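Local coordinates for serine-rich Repeat Adhesion Glycoprotein (Srr1) (Streptococcus agalactiae, PDB 4MBO) that binds fibrinogen and probably helps the bacterium adhere to its host, at residues T61-D66 and T99-Y104; L43-A48 and M122-D127; S15-V20 and A143-Q148; L24-L29 and A150-R155. One frame throughout, in Å; residues are numbered along the deposited sequence.

Interaction 1. Residues T61-D66 and T99-Y104; sequences TVKLSD and THNITY. With CA (calcium ion), chain B.
N101 lies across from T61 and K63, and its amide lies against the T61 methyl and the base of K63. Its CB meets CG2 of T61 at 3.6 Å. CG faces both that methyl and the CG of K63. The first torsion (chi1 -66°) sets CG beside the backbone N, which lays the amide over the neighbouring strand. At the tip the two branches part. OD1 rests on CA of K63 at 3.3 Å and also accepts from a water 2.6 Å away. ND2 lies near CG2 of T61 and donates to a second water. Both waters are ligands of a calcium ion, so N101 belongs to its second shell. The ion is bound by T99 O at 2.3 Å, and its other ligands are waters. A calcium-bound water that donates to L64 O also donates to D66 OD1, which ties both segments to the site. T99 OG1 accepts from the N of N101, an ST turn.

The H100 ring carries the CA of D66 over one face, 3.9 Å from its centroid and 9° off the normal, a CH-pi contact. ND1 bonds to L68 O outside the segments. On the face away from T61, K63 and N101, V62 packs on I102, and L64 CD1 meets I102 CD1 at 4.2 Å. The backbones pair through V62 N to I102 O and I102 N to V62 O, both 2.8 Å. L64 N also donates to H100 O. The short strands run antiparallel, 172° between their directions. This is a strand pair in one sheet of the Ig-like beta sandwich, with a calcium site at its loop end.

Interaction 2. Residues L43-A48 and M122-D127; sequences LVLNFA and MPVWPD
V124 spreads its two methyls over the opposite strand, one against L45 and one against L43. CG1 meets the CB of L45 at 3.9 Å, and CG2 meets the CB of L43 at 4.0 Å. The isopropyl group thus spans the step between two leucines on the same face of the sheet. CG2 sits between the backbone N and the carbonyl carbon (chi1 -67° for CG1), which turns one methyl to each leucine. CG1 also lies near CD2 of L45, so the bump of V124 is met by both the root and a branch of that leucine.

M122 lies beside L45 and reaches on to F47. Its chain starts from the crowded position (chi1 76°) and bends again at the sulfur, and this brings CE round to the ring. M122 CE touches F47 CE2 at 4.1 Å, at the edge of the ring and near its plane. M122 CG lies 4.2 Å from L45 CB, so L45 is flanked by M122 and V124. On the other face V44 and P123 stand opposite each other, and V44 CG1 approaches M122 O at 3.8 Å.

Four backbone bonds hold the strands. L45 and M122 exchange a pair, with L45 N to M122 O at 2.8 Å. L43 and V124 exchange another. The short axes lie 130° apart, a strong twist, and the pairing runs on from L45 to F47 with V120. Strand 43-51 lies between strands 20-25 and 116-126. Its L43, L45 and F47 pack on F141, A143 and L145 of strand 139-145 in the facing sheet.

Interaction 3. Residues S15-V20 and A143-Q148; sequences SELQKV and ATLNNQ
V20 packs on L145 and Q148 of the facing hairpin. Its CG1 touches the CG of Q148 at 3.6 Å and the CG of L145 at 3.9 Å, so one methyl serves both partners. Q148 bends at chi2, and its CG also lies against V20 O. L17 comes at L145 from another side: the two leucines cross at about a right angle, and L17 CD1 meets L145 CD1 at 3.7 Å. At the end of the contact N146 extends its amide to S15, where N146 OD1 comes 3.3 Å from S15 CA. No hydrogen bond joins the two segments.

The next shell sets these groups in place. L145 and Q148 are paired by two backbone bonds, L145 N to Q148 O at 2.9 Å and Q148 N to L145 O at 3.0 Å. The two residues between them form a type II' turn, with N146 at its first corner in a backbone state of positive phi. On the other segment the chain turns a corner at K19, and V20 then points at the hairpin. L17 and L145 both reach F60, L145 also packs on V62 and I22, and V20 lies on F49. The arrangement is a tight two-residue beta hairpin joining strands 139-145 and 148-157, with the segment leading into strand 20-25 laid across its end. The contact lies at one end of the Ig-like beta sandwich.

Interaction 4. Residues L24-L29 and A150-R155; sequences LKDNTL and ASIEER
I152 lays its CD1 over the base of the D26 side chain, 3.7 Å from CG and equally close to CB. Its CG1 is anti to the backbone N (chi1 -163°), which sends that branch across to segment 24-29. The shorter branch, CG2, rests on the CB of L24 at 3.9 Å. L24 packs on both I152 and A150, its CG 4.3 Å from A150 CB. The CD1 of L24 reaches back over the backbone of A150 and S151. A water also bridges the segments here, donating to L24 O and to S151 O.

Further along, two acids meet. D26 OD2 and E154 OE2 are 2.5 Å apart, and the carboxylate planes are turned 57° against each other. So short a separation is consistent with one of the two acids being protonated. E154 bends at chi2 (-75°), which swings its carboxylate back towards D26. L29 comes from the opposite direction and sets its CD1 3.5 Å from E154 OE1, so the carboxylate of E154 has an apolar neighbour as well. The same OE1 takes a weak hydrogen bond from G33 N. The carbonyl of D26 accepts from L29 N in a type I turn, which brings L29 back to the same side as D26.

L24 belongs to strand 20-25, at the edge of the four-stranded sheet, while segment 150-155 lies in the facing sheet. L43 of strand 43-51 touches D26, I152 and E154. V35 of strand 34-36 touches L29 and E154, and F141 of strand 139-145 packs on E154.

In the fold
All four contacts lie in the same beta sandwich. Interaction 1 is within one sheet and interaction 2 within the other. Their centres are about 11 Å apart, and Y104 OH of interaction 1 lies 3.6 Å from F47 CZ of interaction 2. Interaction 4 joins the two sheets beside interaction 2, about 9 Å away between centres. Separately, K25 NZ and N46 OD1, 2.8 Å apart, tie strand 20-25 to strand 43-51. Interaction 3 covers an end of the sandwich. It links to interaction 1 by K63 O and T144 N, 2.8 Å apart, and to interaction 4 by A143 O and A150 N. The P123 side chain of interaction 2 is about 8 Å from a bound calcium ion.

Interaction 1. Residues T61-D66 and T99-Y104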
# COMPACT_ATOMS: atom_id res chain seq x y z
N THR A 61 3.58 5.45 -24.47
CA THR A 61 3.19 5.75 -23.11
C THR A 61 1.75 5.36 -22.82
O THR A 61 0.84 5.79 -23.55
CB THR A 61 3.38 7.26 -22.86
OG1 THR A 61 4.72 7.65 -23.25
CG2 THR A 61 3.17 7.64 -21.41
N VAL A 62 1.56 4.59 -21.76
CA VAL A 62 0.21 4.31 -21.23
C VAL A 62 0.00 5.24 -20.04
O VAL A 62 0.75 5.20 -19.07
CB VAL A 62 0.05 2.85 -20.83
CG1 VAL A 62 -1.31 2.60 -20.19
CG2 VAL A 62 0.27 1.95 -22.02
N LYS A 63 -0.99 6.11 -20.13
CA LYS A 63 -1.24 7.11 -19.09
C LYS A 63 -2.29 6.63 -18.11
O LYS A 63 -3.35 6.19 -18.53
CB LYS A 63 -1.66 8.40 -19.74
CG LYS A 63 -0.69 8.91 -20.80
CD LYS A 63 -1.32 10.14 -21.46
CE LYS A 63 -0.53 10.65 -22.62
NZ LYS A 63 -1.23 11.90 -23.05
N LEU A 64 -2.01 6.72 -16.81
CA LEU A 64 -2.99 6.37 -15.80
C LEU A 64 -3.44 7.67 -15.09
O LEU A 64 -2.73 8.67 -15.05
CB LEU A 64 -2.42 5.41 -14.76
CG LEU A 64 -1.71 4.16 -15.27
CD1 LEU A 64 -1.17 3.38 -14.08
CD2 LEU A 64 -2.64 3.35 -16.14
N SER A 65 -4.64 7.66 -14.56
CA SER A 65 -5.12 8.75 -13.74
C SER A 65 -4.27 8.86 -12.48
O SER A 65 -3.57 7.91 -12.11
CB SER A 65 -6.61 8.55 -13.44
OG SER A 65 -6.93 7.26 -12.91
N ASP A 66 -4.29 10.03 -11.85
CA ASP A 66 -3.48 10.28 -10.67
C ASP A 66 -3.77 9.38 -9.51
O ASP A 66 -2.96 9.31 -8.58
CB ASP A 66 -3.72 11.70 -10.14
CG ASP A 66 -3.09 12.76 -10.95
OD1 ASP A 66 -2.53 12.51 -12.02
OD2 ASP A 66 -3.16 13.92 -10.46
N THR A 99 4.40 11.10 -12.97
CA THR A 99 3.40 11.35 -13.98
C THR A 99 2.21 10.36 -13.97
O THR A 99 1.20 10.63 -14.60
CB THR A 99 4.02 11.16 -15.38
OG1 THR A 99 4.57 9.83 -15.47
CG2 THR A 99 5.13 12.15 -15.64
N HIS A 100 2.39 9.26 -13.27
CA HIS A 100 1.43 8.14 -13.28
C HIS A 100 1.36 7.52 -14.68
O HIS A 100 0.39 6.88 -15.03
CB HIS A 100 0.06 8.52 -12.73
CG HIS A 100 0.07 8.75 -11.26
ND1 HIS A 100 -0.46 7.85 -10.35
CD2 HIS A 100 0.54 9.79 -10.53
CE1 HIS A 100 -0.24 8.30 -9.13
NE2 HIS A 100 0.37 9.47 -9.21
N ASN A 101 2.43 7.65 -15.44
CA ASN A 101 2.49 7.02 -16.76
C ASN A 101 3.41 5.82 -16.77
O ASN A 101 4.40 5.76 -16.01
CB ASN A 101 3.03 7.96 -17.83
CG ASN A 101 2.12 9.13 -18.10
OD1 ASN A 101 0.97 9.10 -17.75
ND2 ASN A 101 2.67 10.16 -18.71
N ILE A 102 3.06 4.85 -17.61
CA ILE A 102 3.91 3.70 -17.86
C ILE A 102 4.58 3.94 -19.23
O ILE A 102 3.90 4.07 -20.25
CB ILE A 102 3.15 2.39 -17.90
CG1 ILE A 102 2.21 2.25 -16.68
CG2 ILE A 102 4.14 1.25 -18.00
CD1 ILE A 102 1.16 1.20 -16.84
N THR A 103 5.89 4.03 -19.25
CA THR A 103 6.64 4.29 -20.45
C THR A 103 7.36 3.03 -20.86
O THR A 103 8.12 2.43 -20.08
CB THR A 103 7.70 5.39 -20.25
OG1 THR A 103 7.06 6.60 -19.85
CG2 THR A 103 8.51 5.68 -21.51
N TYR A 104 7.10 2.62 -22.10
CA TYR A 104 7.74 1.47 -22.71
C TYR A 104 8.73 1.92 -23.77
O TYR A 104 8.45 2.82 -24.56
CB TYR A 104 6.71 0.55 -23.36
CG TYR A 104 5.87 -0.21 -22.38
CD1 TYR A 104 6.27 -1.46 -21.91
CD2 TYR A 104 4.64 0.27 -21.98
CE1 TYR A 104 5.46 -2.16 -21.01
CE2 TYR A 104 3.84 -0.41 -21.10
CZ TYR A 104 4.24 -1.63 -20.63
OH TYR A 104 3.40 -2.26 -19.75
CA CA B . -0.34 12.20 -15.34
O HOH W 1 6.71 8.73 -21.55
O HOH W 2 -1.09 10.26 -16.64
O HOH W 3 -2.24 11.29 -14.36
O HOH W 4 -0.27 13.04 -13.70
O HOH W 5 0.70 12.28 -17.87
O HOH W 6 1.44 13.80 -15.30
O HOH W 7 -1.61 13.86 -16.26

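Interaction 2. Residues L43-A48 and M122-D127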
# COMPACT_ATOMS: atom_id res chain seq x y z
N LEU A 43 -7.40 -3.92 -9.42
CA LEU A 43 -8.04 -3.87 -10.74
C LEU A 43 -7.09 -4.47 -11.74
O LEU A 43 -5.94 -4.79 -11.41
CB LEU A 43 -8.37 -2.44 -11.12
CG LEU A 43 -9.35 -1.74 -10.18
CD1 LEU A 43 -9.46 -0.25 -10.50
CD2 LEU A 43 -10.72 -2.41 -10.18
N VAL A 44 -7.56 -4.66 -12.98
CA VAL A 44 -6.71 -5.21 -14.02
C VAL A 44 -6.75 -4.29 -15.24
O VAL A 44 -7.83 -3.87 -15.70
CB VAL A 44 -7.16 -6.64 -14.42
CG1 VAL A 44 -6.29 -7.14 -15.56
CG2 VAL A 44 -6.99 -7.60 -13.22
N LEU A 45 -5.58 -3.95 -15.73
CA LEU A 45 -5.42 -3.16 -16.94
C LEU A 45 -4.97 -4.05 -18.09
O LEU A 45 -4.03 -4.85 -17.95
CB LEU A 45 -4.33 -2.11 -16.71
CG LEU A 45 -3.86 -1.31 -17.94
CD1 LEU A 45 -5.01 -0.49 -18.51
CD2 LEU A 45 -2.69 -0.42 -17.57
N ASN A 46 -5.62 -3.90 -19.23
CA ASN A 46 -5.10 -4.57 -20.40
C ASN A 46 -5.12 -3.65 -21.60
O ASN A 46 -5.96 -2.74 -21.71
CB ASN A 46 -5.82 -5.86 -20.71
CG ASN A 46 -7.16 -5.63 -21.30
OD1 ASN A 46 -8.11 -5.39 -20.60
ND2 ASN A 46 -7.25 -5.77 -22.63
N PHE A 47 -4.15 -3.84 -22.49
CA PHE A 47 -4.09 -3.07 -23.72
C PHE A 47 -3.41 -3.88 -24.80
O PHE A 47 -2.70 -4.85 -24.51
CB PHE A 47 -3.39 -1.70 -23.51
CG PHE A 47 -1.99 -1.77 -23.00
CD1 PHE A 47 -0.92 -1.87 -23.88
CD2 PHE A 47 -1.74 -1.70 -21.64
CE1 PHE A 47 0.38 -1.93 -23.40
CE2 PHE A 47 -0.44 -1.75 -21.16
CZ PHE A 47 0.60 -1.88 -22.04
N ALA A 48 -3.63 -3.48 -26.05
CA ALA A 48 -3.02 -4.17 -27.17
C ALA A 48 -3.02 -3.22 -28.35
O ALA A 48 -3.83 -2.28 -28.42
CB ALA A 48 -3.82 -5.42 -27.50
N MET A 122 -1.93 -6.43 -16.76
CA MET A 122 -1.21 -6.23 -15.50
C MET A 122 -2.16 -5.73 -14.42
O MET A 122 -3.19 -5.09 -14.71
CB MET A 122 -0.09 -5.22 -15.68
CG MET A 122 -0.60 -3.82 -15.73
SD MET A 122 0.72 -2.59 -15.84
CE MET A 122 1.13 -2.88 -17.51
N PRO A 123 -1.83 -6.03 -13.15
CA PRO A 123 -2.62 -5.45 -12.08
C PRO A 123 -2.32 -3.97 -11.89
O PRO A 123 -1.19 -3.50 -12.08
CB PRO A 123 -2.20 -6.25 -10.84
CG PRO A 123 -0.84 -6.69 -11.15
CD PRO A 123 -0.82 -6.96 -12.64
N VAL A 124 -3.35 -3.23 -11.55
CA VAL A 124 -3.23 -1.82 -11.16
C VAL A 124 -4.07 -1.62 -9.91
O VAL A 124 -5.06 -2.30 -9.71
CB VAL A 124 -3.63 -0.82 -12.25
CG1 VAL A 124 -2.67 -0.87 -13.43
CG2 VAL A 124 -5.05 -1.00 -12.71
N TRP A 125 -3.65 -0.67 -9.07
CA TRP A 125 -4.29 -0.42 -7.80
C TRP A 125 -4.71 1.03 -7.65
O TRP A 125 -3.98 1.94 -8.09
CB TRP A 125 -3.28 -0.67 -6.67
CG TRP A 125 -2.96 -2.07 -6.35
CD1 TRP A 125 -3.45 -2.80 -5.31
CD2 TRP A 125 -2.03 -2.91 -7.02
NE1 TRP A 125 -2.90 -4.04 -5.30
CE2 TRP A 125 -2.01 -4.14 -6.33
CE3 TRP A 125 -1.17 -2.73 -8.12
CZ2 TRP A 125 -1.22 -5.22 -6.72
CZ3 TRP A 125 -0.36 -3.81 -8.50
CH2 TRP A 125 -0.39 -5.02 -7.80
N PRO A 126 -5.87 1.27 -7.01
CA PRO A 126 -6.14 2.60 -6.50
C PRO A 126 -4.94 2.98 -5.63
O PRO A 126 -4.53 2.18 -4.75
CB PRO A 126 -7.41 2.40 -5.65
CG PRO A 126 -8.07 1.22 -6.28
CD PRO A 126 -6.93 0.32 -6.63
N ASP A 127 -4.34 4.14 -5.87
CA ASP A 127 -3.08 4.51 -5.21
C ASP A 127 -3.35 4.82 -3.76
O ASP A 127 -4.08 5.77 -3.45
CB ASP A 127 -2.43 5.66 -5.97
CG ASP A 127 -1.09 6.08 -5.43
OD1 ASP A 127 -0.76 5.83 -4.25
OD2 ASP A 127 -0.32 6.69 -6.22

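Interaction 3. Residues S15-V20 and A143-Q148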
# COMPACT_ATOMS: atom_id res chain seq x y z
N SER A 15 1.29 7.92 -31.01
CA SER A 15 0.35 8.42 -32.03
C SER A 15 0.31 7.57 -33.32
O SER A 15 -0.58 7.79 -34.16
CB SER A 15 0.64 9.89 -32.37
OG SER A 15 1.91 10.04 -32.99
N GLU A 16 1.25 6.62 -33.46
CA GLU A 16 1.37 5.75 -34.68
C GLU A 16 0.88 4.30 -34.45
O GLU A 16 0.89 3.44 -35.37
CB GLU A 16 2.83 5.69 -35.12
CG GLU A 16 3.09 4.93 -36.41
CD GLU A 16 4.55 4.92 -36.84
OE1 GLU A 16 5.41 5.46 -36.10
OE2 GLU A 16 4.84 4.37 -37.93
N LEU A 17 0.52 4.00 -33.22
CA LEU A 17 0.02 2.68 -32.89
C LEU A 17 -1.30 2.46 -33.60
O LEU A 17 -2.08 3.40 -33.71
CB LEU A 17 -0.16 2.58 -31.37
CG LEU A 17 1.09 2.89 -30.54
CD1 LEU A 17 0.81 2.72 -29.08
CD2 LEU A 17 2.25 2.02 -30.95
N GLN A 18 -1.56 1.24 -34.06
CA GLN A 18 -2.79 0.90 -34.75
C GLN A 18 -3.58 -0.17 -33.99
O GLN A 18 -3.02 -0.90 -33.17
CB GLN A 18 -2.46 0.34 -36.14
CG GLN A 18 -1.63 1.27 -37.02
CD GLN A 18 -2.40 2.49 -37.46
OE1 GLN A 18 -3.56 2.39 -37.88
NE2 GLN A 18 -1.77 3.65 -37.38
N LYS A 19 -4.88 -0.25 -34.27
CA LYS A 19 -5.74 -1.26 -33.64
C LYS A 19 -5.62 -1.19 -32.12
O LYS A 19 -5.69 -2.20 -31.43
CB LYS A 19 -5.37 -2.68 -34.15
CG LYS A 19 -5.28 -2.74 -35.66
CD LYS A 19 -4.93 -4.12 -36.21
CE LYS A 19 -6.12 -5.05 -36.12
NZ LYS A 19 -5.96 -6.19 -37.05
N VAL A 20 -5.50 0.03 -31.61
CA VAL A 20 -5.36 0.18 -30.18
C VAL A 20 -6.64 -0.14 -29.39
O VAL A 20 -7.76 0.31 -29.75
CB VAL A 20 -4.94 1.63 -29.83
CG1 VAL A 20 -4.86 1.81 -28.33
CG2 VAL A 20 -3.62 2.01 -30.50
N ALA A 143 -7.37 5.09 -17.84
CA ALA A 143 -6.11 4.81 -18.50
C ALA A 143 -6.28 5.18 -19.95
O ALA A 143 -7.29 4.88 -20.57
CB ALA A 143 -5.72 3.36 -18.36
N THR A 144 -5.23 5.75 -20.53
CA THR A 144 -5.22 6.20 -21.92
C THR A 144 -4.03 5.67 -22.69
O THR A 144 -2.92 5.66 -22.19
CB THR A 144 -5.16 7.74 -21.97
OG1 THR A 144 -6.35 8.29 -21.38
CG2 THR A 144 -5.06 8.27 -23.38
N LEU A 145 -4.26 5.25 -23.93
CA LEU A 145 -3.19 4.86 -24.83
C LEU A 145 -3.54 5.53 -26.16
O LEU A 145 -4.49 5.14 -26.82
CB LEU A 145 -3.04 3.33 -24.95
CG LEU A 145 -1.96 2.88 -25.94
CD1 LEU A 145 -0.58 3.48 -25.69
CD2 LEU A 145 -1.86 1.37 -25.86
N ASN A 146 -2.77 6.55 -26.52
CA ASN A 146 -3.02 7.37 -27.70
C ASN A 146 -4.44 7.94 -27.56
O ASN A 146 -4.78 8.57 -26.56
CB ASN A 146 -2.83 6.59 -28.99
CG ASN A 146 -2.80 7.50 -30.24
OD1 ASN A 146 -2.37 8.66 -30.17
ND2 ASN A 146 -3.24 6.97 -31.36
N ASN A 147 -5.28 7.67 -28.54
CA ASN A 147 -6.65 8.22 -28.54
C ASN A 147 -7.70 7.30 -27.92
O ASN A 147 -8.89 7.61 -27.98
CB ASN A 147 -7.04 8.58 -29.99
CG ASN A 147 -6.19 9.70 -30.57
OD1 ASN A 147 -5.83 9.69 -31.76
ND2 ASN A 147 -5.84 10.66 -29.72
N GLN A 148 -7.27 6.19 -27.32
CA GLN A 148 -8.23 5.27 -26.70
C GLN A 148 -8.14 5.37 -25.20
O GLN A 148 -7.05 5.43 -24.64
CB GLN A 148 -7.93 3.84 -27.10
CG GLN A 148 -7.96 3.60 -28.60
CD GLN A 148 -9.24 4.04 -29.31
OE1 GLN A 148 -9.17 4.64 -30.40
NE2 GLN A 148 -10.36 3.80 -28.71

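Interaction 4. Residues L24-L29 and A150-R155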
# COMPACT_ATOMS: atom_id res chain seq x y z
N LEU A 24 -10.08 -1.38 -18.46
CA LEU A 24 -9.93 -1.57 -17.01
C LEU A 24 -11.06 -2.50 -16.58
O LEU A 24 -12.24 -2.29 -16.90
CB LEU A 24 -9.99 -0.23 -16.25
CG LEU A 24 -8.76 0.63 -16.40
CD1 LEU A 24 -9.07 2.06 -15.98
CD2 LEU A 24 -7.57 0.08 -15.63
N LYS A 25 -10.69 -3.57 -15.87
CA LYS A 25 -11.64 -4.58 -15.45
C LYS A 25 -11.55 -4.92 -13.96
O LYS A 25 -10.48 -4.82 -13.36
CB LYS A 25 -11.45 -5.83 -16.32
CG LYS A 25 -11.79 -5.59 -17.79
CD LYS A 25 -11.27 -6.67 -18.74
CE LYS A 25 -11.37 -6.17 -20.18
NZ LYS A 25 -10.45 -6.82 -21.15
N ASP A 26 -12.69 -5.33 -13.40
CA ASP A 26 -12.80 -5.63 -11.97
C ASP A 26 -13.43 -7.01 -11.69
O ASP A 26 -13.99 -7.22 -10.64
CB ASP A 26 -13.59 -4.53 -11.25
CG ASP A 26 -15.09 -4.51 -11.56
OD1 ASP A 26 -15.61 -5.28 -12.40
OD2 ASP A 26 -15.80 -3.65 -10.93
N ASN A 27 -13.29 -7.90 -12.65
CA ASN A 27 -13.87 -9.23 -12.52
C ASN A 27 -13.34 -10.00 -11.31
O ASN A 27 -14.08 -10.79 -10.70
CB ASN A 27 -13.59 -10.01 -13.81
CG ASN A 27 -14.17 -9.34 -15.03
OD1 ASN A 27 -15.01 -8.44 -14.92
ND2 ASN A 27 -13.73 -9.76 -16.21
N THR A 28 -12.09 -9.74 -10.94
CA THR A 28 -11.43 -10.50 -9.86
C THR A 28 -11.85 -10.00 -8.46
O THR A 28 -11.58 -10.66 -7.46
CB THR A 28 -9.89 -10.55 -10.01
OG1 THR A 28 -9.29 -9.27 -9.77
CG2 THR A 28 -9.51 -11.05 -11.40
N LEU A 29 -12.55 -8.87 -8.38
CA LEU A 29 -13.00 -8.35 -7.08
C LEU A 29 -14.08 -9.27 -6.50
O LEU A 29 -14.92 -9.80 -7.23
CB LEU A 29 -13.60 -6.95 -7.22
CG LEU A 29 -12.71 -5.81 -7.72
CD1 LEU A 29 -13.50 -4.50 -7.73
CD2 LEU A 29 -11.46 -5.68 -6.87
N ALA A 150 -9.97 4.11 -21.31
CA ALA A 150 -10.79 3.23 -20.52
C ALA A 150 -11.09 3.87 -19.17
O ALA A 150 -10.29 4.67 -18.66
CB ALA A 150 -10.06 1.92 -20.32
N SER A 151 -12.23 3.50 -18.61
CA SER A 151 -12.61 3.97 -17.28
C SER A 151 -13.37 2.92 -16.53
O SER A 151 -14.03 2.03 -17.12
CB SER A 151 -13.45 5.25 -17.35
OG SER A 151 -14.79 5.00 -17.81
N ILE A 152 -13.26 3.00 -15.22
CA ILE A 152 -14.05 2.16 -14.32
C ILE A 152 -14.22 2.91 -13.02
O ILE A 152 -13.36 3.72 -12.65
CB ILE A 152 -13.41 0.77 -14.13
CG1 ILE A 152 -14.43 -0.23 -13.55
CG2 ILE A 152 -12.16 0.86 -13.26
CD1 ILE A 152 -13.92 -1.65 -13.57
N GLU A 153 -15.34 2.68 -12.33
CA GLU A 153 -15.60 3.32 -11.05
C GLU A 153 -15.70 2.28 -9.93
O GLU A 153 -16.34 1.23 -10.10
CB GLU A 153 -16.92 4.12 -11.08
CG GLU A 153 -16.88 5.35 -11.93
CD GLU A 153 -18.19 6.13 -11.81
OE1 GLU A 153 -18.11 7.23 -11.30
OE2 GLU A 153 -19.26 5.59 -12.14
N GLU A 154 -15.10 2.59 -8.79
CA GLU A 154 -15.11 1.70 -7.63
C GLU A 154 -14.97 2.47 -6.35
O GLU A 154 -14.21 3.45 -6.31
CB GLU A 154 -13.88 0.75 -7.62
CG GLU A 154 -13.57 -0.01 -8.88
CD GLU A 154 -14.48 -1.16 -9.16
OE1 GLU A 154 -15.27 -1.56 -8.27
OE2 GLU A 154 -14.47 -1.65 -10.32
N ARG A 155 -15.68 2.05 -5.30
CA ARG A 155 -15.37 2.56 -3.98
C ARG A 155 -14.04 1.90 -3.56
O ARG A 155 -13.66 0.84 -4.07
CB ARG A 155 -16.45 2.14 -2.97
CG ARG A 155 -17.80 2.69 -3.29
CD ARG A 155 -18.83 2.23 -2.25
NE ARG A 155 -20.13 2.46 -2.82
CZ ARG A 155 -20.69 1.65 -3.72
NH1 ARG A 155 -21.88 1.94 -4.22
NH2 ARG A 155 -20.05 0.55 -4.13
O HOH W 8 -14.85 -0.53 -17.29